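Local coordinates for protein acetylene hydratase (Pelobacter acetylenicus, PDB 2E7Z) that hydrates acetylene to acetaldehyde, using a tungsten bis(molybdopterin guanine dinucleotide) cofactor and a [4Fe-4S] cluster, at residues Y116-N130 and I337-Q351. Numbering follows the deposited sequence.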
loop_
_atom_site.group_PDB
_atom_site.type_symbol
_atom_site.label_atom_id
_atom_site.label_comp_id
_atom_site.label_asym_id
_atom_site.label_seq_id
_atom_site.Cartn_x
_atom_site.Cartn_y
_atom_site.Cartn_z
ATOM N N TYR A 116 9.805 -7.474 -12.526
ATOM C CA TYR A 116 11.080 -7.905 -11.947
ATOM C C TYR A 116 12.144 -6.804 -11.958
ATOM O O TYR A 116 13.339 -7.094 -11.934
ATOM C CB TYR A 116 11.603 -9.177 -12.619
ATOM C CG TYR A 116 10.648 -10.338 -12.481
ATOM C CD1 TYR A 116 10.625 -11.099 -11.324
ATOM C CD2 TYR A 116 9.718 -10.625 -13.485
ATOM C CE1 TYR A 116 9.735 -12.157 -11.171
ATOM C CE2 TYR A 116 8.791 -11.670 -13.342
ATOM C CZ TYR A 116 8.807 -12.421 -12.161
ATOM O OH TYR A 116 7.923 -13.453 -11.967
ATOM N N GLY A 117 11.719 -5.546 -11.933
ATOM C CA GLY A 117 12.646 -4.400 -11.947
ATOM C C GLY A 117 12.763 -3.703 -13.282
ATOM O O GLY A 117 13.385 -2.616 -13.373
ATOM N N THR A 118 12.180 -4.297 -14.336
ATOM C CA THR A 118 12.346 -3.711 -15.650
ATOM C C THR A 118 11.539 -2.430 -15.868
ATOM O O THR A 118 11.867 -1.667 -16.772
ATOM C CB THR A 118 12.051 -4.724 -16.785
ATOM O OG1 THR A 118 10.695 -5.173 -16.714
ATOM C CG2 THR A 118 13.005 -5.911 -16.705
ATOM N N LEU A 119 10.521 -2.173 -15.034
ATOM C CA LEU A 119 9.798 -0.931 -15.170
ATOM C C LEU A 119 10.654 0.263 -14.775
ATOM O O LEU A 119 10.784 1.195 -15.542
ATOM C CB LEU A 119 8.462 -1.007 -14.400
ATOM C CG LEU A 119 7.530 0.206 -14.502
ATOM C CD1 LEU A 119 7.884 1.396 -13.571
ATOM C CD2 LEU A 119 7.291 0.680 -15.953
ATOM N N ARG A 120 11.255 0.217 -13.588
ATOM C CA ARG A 120 12.135 1.335 -13.223
ATOM C C ARG A 120 13.391 1.335 -14.114
ATOM O O ARG A 120 13.944 2.387 -14.389
ATOM C CB ARG A 120 12.541 1.328 -11.746
ATOM C CG ARG A 120 11.364 1.556 -10.813
ATOM C CD ARG A 120 10.686 2.924 -10.948
ATOM N NE ARG A 120 11.468 4.116 -10.570
ATOM C CZ ARG A 120 11.518 4.589 -9.330
ATOM N NH1 ARG A 120 10.983 3.926 -8.305
ATOM N NH2 ARG A 120 12.216 5.709 -9.122
ATOM N N ARG A 121 13.820 0.146 -14.575
ATOM C CA ARG A 121 14.913 0.062 -15.544
ATOM C C ARG A 121 14.619 0.950 -16.749
ATOM O O ARG A 121 15.426 1.794 -17.154
ATOM C CB ARG A 121 15.157 -1.383 -15.924
ATOM C CG ARG A 121 16.360 -1.654 -16.825
ATOM C CD ARG A 121 16.399 -3.145 -17.090
ATOM N NE ARG A 121 17.573 -3.574 -17.857
ATOM C CZ ARG A 121 18.723 -3.999 -17.314
ATOM N NH1 ARG A 121 18.871 -4.045 -15.980
ATOM N NH2 ARG A 121 19.745 -4.368 -18.106
ATOM N N PHE A 122 13.443 0.754 -17.331
ATOM C CA PHE A 122 13.007 1.561 -18.455
ATOM C C PHE A 122 12.963 3.046 -18.132
ATOM O O PHE A 122 13.505 3.870 -18.885
ATOM C CB PHE A 122 11.607 1.071 -18.901
ATOM C CG PHE A 122 10.938 1.946 -19.916
ATOM C CD1 PHE A 122 11.336 1.913 -21.248
ATOM C CD2 PHE A 122 9.887 2.775 -19.558
ATOM C CE1 PHE A 122 10.758 2.737 -22.187
ATOM C CE2 PHE A 122 9.260 3.585 -20.510
ATOM C CZ PHE A 122 9.708 3.566 -21.821
ATOM N N MET A 123 12.341 3.400 -17.004
ATOM C CA MET A 123 12.248 4.805 -16.644
ATOM C C MET A 123 13.638 5.410 -16.422
ATOM O O MET A 123 13.875 6.550 -16.821
ATOM C CB MET A 123 11.414 5.001 -15.382
ATOM C CG MET A 123 9.947 4.620 -15.605
ATOM S SD MET A 123 8.950 5.021 -14.129
ATOM C CE MET A 123 8.870 6.831 -14.273
ATOM N N ASN A 124 14.541 4.647 -15.801
ATOM C CA ASN A 124 15.885 5.164 -15.476
ATOM C C ASN A 124 16.726 5.347 -16.714
ATOM O O ASN A 124 17.494 6.295 -16.789
ATOM C CB ASN A 124 16.527 4.254 -14.429
ATOM C CG ASN A 124 15.893 4.449 -13.053
ATOM O OD1 ASN A 124 15.327 5.512 -12.778
ATOM N ND2 ASN A 124 16.006 3.445 -12.182
ATOM N N LEU A 125 16.513 4.492 -17.714
ATOM C CA LEU A 125 17.178 4.659 -18.997
ATOM C C LEU A 125 16.585 5.819 -19.792
ATOM O O LEU A 125 17.316 6.525 -20.484
ATOM C CB LEU A 125 17.118 3.364 -19.826
ATOM C CG LEU A 125 17.949 2.235 -19.220
ATOM C CD1 LEU A 125 17.559 0.904 -19.771
ATOM C CD2 LEU A 125 19.451 2.479 -19.509
ATOM N N LEU A 126 15.274 6.020 -19.732
ATOM C CA LEU A 126 14.707 7.178 -20.413
ATOM C C LEU A 126 15.124 8.484 -19.749
ATOM O O LEU A 126 15.336 9.488 -20.438
ATOM C CB LEU A 126 13.188 7.128 -20.389
ATOM C CG LEU A 126 12.400 6.301 -21.387
ATOM C CD1 LEU A 126 10.918 6.672 -21.205
ATOM C CD2 LEU A 126 12.780 6.475 -22.868
ATOM N N GLY A 127 15.222 8.472 -18.418
ATOM C CA GLY A 127 15.610 9.634 -17.608
ATOM C C GLY A 127 14.493 10.195 -16.761
ATOM O O GLY A 127 14.566 11.325 -16.318
ATOM N N SER A 128 13.423 9.416 -16.546
ATOM C CA SER A 128 12.323 9.908 -15.700
ATOM C C SER A 128 12.406 9.357 -14.282
ATOM O O SER A 128 12.365 8.147 -14.076
ATOM C CB SER A 128 10.928 9.513 -16.210
ATOM O OG SER A 128 10.031 10.111 -15.274
ATOM N N PRO A 129 12.441 10.254 -13.286
ATOM C CA PRO A 129 12.352 9.839 -11.906
ATOM C C PRO A 129 10.902 9.755 -11.408
ATOM O O PRO A 129 10.658 9.398 -10.253
ATOM C CB PRO A 129 13.035 11.012 -11.186
ATOM C CG PRO A 129 12.533 12.199 -11.963
ATOM C CD PRO A 129 12.572 11.723 -13.414
ATOM N N ASN A 130 9.941 10.120 -12.258
ATOM C CA ASN A 130 8.583 10.371 -11.759
ATOM C C ASN A 130 7.652 9.150 -11.667
ATOM O O ASN A 130 6.601 9.081 -12.312
ATOM C CB ASN A 130 7.982 11.561 -12.488
ATOM C CG ASN A 130 8.671 12.872 -12.090
ATOM O OD1 ASN A 130 8.981 13.719 -12.951
ATOM N ND2 ASN A 130 8.989 13.002 -10.808
ATOM N N ILE A 337 18.306 -4.870 -11.094
ATOM C CA ILE A 337 17.652 -4.856 -12.417
ATOM C C ILE A 337 17.114 -3.447 -12.716
ATOM O O ILE A 337 17.161 -2.988 -13.852
ATOM C CB ILE A 337 16.554 -5.972 -12.522
ATOM C CG1 ILE A 337 17.264 -7.322 -12.445
ATOM C CG2 ILE A 337 15.758 -5.840 -13.830
ATOM C CD1 ILE A 337 16.340 -8.514 -12.251
ATOM N N GLN A 338 16.652 -2.753 -11.687
ATOM C CA GLN A 338 16.085 -1.405 -11.857
ATOM C C GLN A 338 17.098 -0.331 -12.310
ATOM O O GLN A 338 16.686 0.698 -12.820
ATOM C CB GLN A 338 15.389 -0.946 -10.582
ATOM C CG GLN A 338 14.159 -1.763 -10.265
ATOM C CD GLN A 338 13.472 -1.362 -8.981
ATOM O OE1 GLN A 338 14.158 -0.982 -8.014
ATOM N NE2 GLN A 338 12.119 -1.470 -8.923
ATOM N N MET A 339 18.407 -0.546 -12.088
ATOM C CA MET A 339 19.458 0.361 -12.615
ATOM C C MET A 339 19.214 1.787 -12.191
ATOM O O MET A 339 19.345 2.713 -13.000
ATOM C CB MET A 339 19.512 0.270 -14.139
ATOM C CG MET A 339 20.135 -1.002 -14.605
ATOM S SD MET A 339 20.259 -1.115 -16.417
ATOM C CE MET A 339 21.156 0.392 -16.849
ATOM N N HIS A 340 18.920 1.982 -10.901
ATOM C CA HIS A 340 18.879 3.342 -10.344
ATOM C C HIS A 340 20.170 4.133 -10.521
ATOM O O HIS A 340 20.124 5.346 -10.664
ATOM C CB HIS A 340 18.514 3.292 -8.866
ATOM C CG HIS A 340 17.163 2.703 -8.626
ATOM N ND1 HIS A 340 15.994 3.361 -8.946
ATOM C CD2 HIS A 340 16.800 1.503 -8.112
ATOM C CE1 HIS A 340 14.962 2.589 -8.636
ATOM N NE2 HIS A 340 15.419 1.459 -8.115
ATOM N N GLU A 341 21.292 3.444 -10.561
ATOM C CA GLU A 341 22.520 4.219 -10.708
ATOM C C GLU A 341 22.600 4.881 -12.075
ATOM O O GLU A 341 23.202 5.962 -12.177
ATOM C CB GLU A 341 23.782 3.429 -10.356
ATOM C CG GLU A 341 25.030 4.293 -10.341
ATOM C CD GLU A 341 25.096 5.234 -9.153
ATOM O OE1 GLU A 341 25.137 4.740 -8.016
ATOM O OE2 GLU A 341 25.165 6.467 -9.358
ATOM N N ALA A 342 21.959 4.310 -13.091
ATOM C CA ALA A 342 21.958 4.868 -14.421
ATOM C C ALA A 342 21.228 6.190 -14.556
ATOM O O ALA A 342 21.523 6.936 -15.482
ATOM C CB ALA A 342 21.414 3.884 -15.432
ATOM N N LEU A 343 20.250 6.454 -13.689
ATOM C CA LEU A 343 19.520 7.717 -13.772
ATOM C C LEU A 343 20.429 8.857 -13.298
ATOM O O LEU A 343 20.923 8.824 -12.166
ATOM C CB LEU A 343 18.307 7.682 -12.882
ATOM C CG LEU A 343 17.369 8.888 -12.901
ATOM C CD1 LEU A 343 16.743 9.066 -14.277
ATOM C CD2 LEU A 343 16.308 8.706 -11.856
ATOM N N PRO A 344 20.696 9.854 -14.169
ATOM C CA PRO A 344 21.623 10.919 -13.754
ATOM C C PRO A 344 21.179 11.668 -12.511
ATOM O O PRO A 344 19.973 11.854 -12.303
ATOM C CB PRO A 344 21.605 11.865 -14.970
ATOM C CG PRO A 344 21.321 10.982 -16.118
ATOM C CD PRO A 344 20.254 10.045 -15.560
ATOM N N GLU A 345 22.150 12.158 -11.733
ATOM C CA GLU A 345 21.846 12.856 -10.487
ATOM C C GLU A 345 20.916 14.039 -10.755
ATOM O O GLU A 345 19.969 14.288 -10.002
ATOM C CB GLU A 345 23.152 13.327 -9.791
ATOM C CG GLU A 345 23.892 14.426 -10.509
ATOM C CD GLU A 345 24.973 15.106 -9.646
ATOM O OE1 GLU A 345 25.874 14.410 -9.118
ATOM O OE2 GLU A 345 24.922 16.352 -9.509
ATOM N N GLU A 346 21.147 14.738 -11.858
ATOM C CA GLU A 346 20.300 15.872 -12.231
ATOM C C GLU A 346 18.835 15.471 -12.344
ATOM O O GLU A 346 17.958 16.212 -11.890
ATOM C CB GLU A 346 20.827 16.544 -13.509
ATOM C CG GLU A 346 22.201 17.206 -13.346
ATOM C CD GLU A 346 23.408 16.322 -13.726
ATOM O OE1 GLU A 346 23.355 15.055 -13.699
ATOM O OE2 GLU A 346 24.447 16.939 -14.033
ATOM N N LYS A 347 18.584 14.305 -12.943
ATOM C CA LYS A 347 17.207 13.795 -13.055
ATOM C C LYS A 347 16.652 13.309 -11.691
ATOM O O LYS A 347 15.480 13.538 -11.364
ATOM C CB LYS A 347 17.151 12.680 -14.096
ATOM C CG LYS A 347 17.495 13.110 -15.522
ATOM C CD LYS A 347 16.667 14.309 -15.998
ATOM C CE LYS A 347 16.974 14.659 -17.452
ATOM N NZ LYS A 347 16.308 15.903 -17.923
ATOM N N LYS A 348 17.498 12.659 -10.885
ATOM C CA LYS A 348 17.066 12.291 -9.528
ATOM C C LYS A 348 16.591 13.518 -8.767
ATOM O O LYS A 348 15.556 13.491 -8.088
ATOM C CB LYS A 348 18.170 11.558 -8.754
ATOM C CG LYS A 348 18.562 10.205 -9.334
ATOM C CD LYS A 348 19.333 9.415 -8.322
ATOM C CE LYS A 348 19.595 7.986 -8.737
ATOM N NZ LYS A 348 20.822 7.898 -9.572
ATOM N N LYS A 349 17.380 14.594 -8.849
ATOM C CA LYS A 349 17.043 15.822 -8.138
ATOM C C LYS A 349 15.704 16.438 -8.546
ATOM O O LYS A 349 15.068 17.115 -7.731
ATOM C CB LYS A 349 18.211 16.841 -8.262
ATOM C CG LYS A 349 19.457 16.459 -7.484
ATOM C CD LYS A 349 20.617 17.448 -7.754
ATOM C CE LYS A 349 21.510 16.961 -8.898
ATOM N NZ LYS A 349 22.465 17.983 -9.420
ATOM N N LEU A 350 15.257 16.160 -9.775
ATOM C CA LEU A 350 14.018 16.744 -10.292
ATOM C C LEU A 350 12.797 16.005 -9.790
ATOM O O LEU A 350 11.670 16.484 -9.967
ATOM C CB LEU A 350 13.948 16.682 -11.823
ATOM C CG LEU A 350 14.850 17.647 -12.614
ATOM C CD1 LEU A 350 14.740 17.372 -14.114
ATOM C CD2 LEU A 350 14.541 19.097 -12.301
ATOM N N GLN A 351 12.994 14.821 -9.213
ATOM C CA GLN A 351 11.862 13.983 -8.819
ATOM C C GLN A 351 10.805 14.816 -8.127
ATOM O O GLN A 351 11.089 15.498 -7.149
ATOM C CB GLN A 351 12.337 12.866 -7.908
ATOM C CG GLN A 351 11.245 11.785 -7.677
ATOM C CD GLN A 351 11.851 10.561 -7.031
ATOM O OE1 GLN A 351 12.575 10.676 -6.035
ATOM N NE2 GLN A 351 11.593 9.396 -7.590
HETATM O O HOH W 1 10.526 -1.775 -11.467
HETATM O O HOH W 2 19.940 7.085 -17.846
#
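Segment 337-351 runs along helix 118-126 in the same direction, the nearest CA pairs being R121-Q338 (4.1 Å), N124-L343 and P129-Q351. One turn earlier, G117, the N-cap residue, has no side chain to collide with I337, and its O meets Q338 CA in a CA-H...O contact. R121 is extended from CG to NE, CG anti to the backbone N (chi1 -174°), and NH1 donates to I337 O (2.9 Å) in the guanidinium plane and on a carbonyl lone pair. M339 SD rests over one face of the same guanidinium, 3.3 Å from NH1, while R121 NE is hydrogen-bonded to H507 O. A leucine in place of R121 would probably leave I337 O and H507 O without these donors and M339 SD without its flat partner. One turn on, N124 ND2 donates to Q338 O from above the carbonyl plane (2.9 Å), and L343 CD2 packs against N124 OD1. R120 turns its guanidinium face to H340 CE1, the two planes nearly perpendicular at 84°; R120 NH2 is hydrogen-bonded to F387 O. Past the helix, L343 CD1 packs on G127, and Q351 NE2 reaches P129 O (2.8 Å). This buried packing within the molybdopterin oxidoreductase region joins helix 118-126, which follows strand 103-107, to the 3-10 turn 340-342 and helix 345-350, with helices 491-501 and 513-520 against T118 and Y362 of helix 362-365 touching R120, N124 and L343.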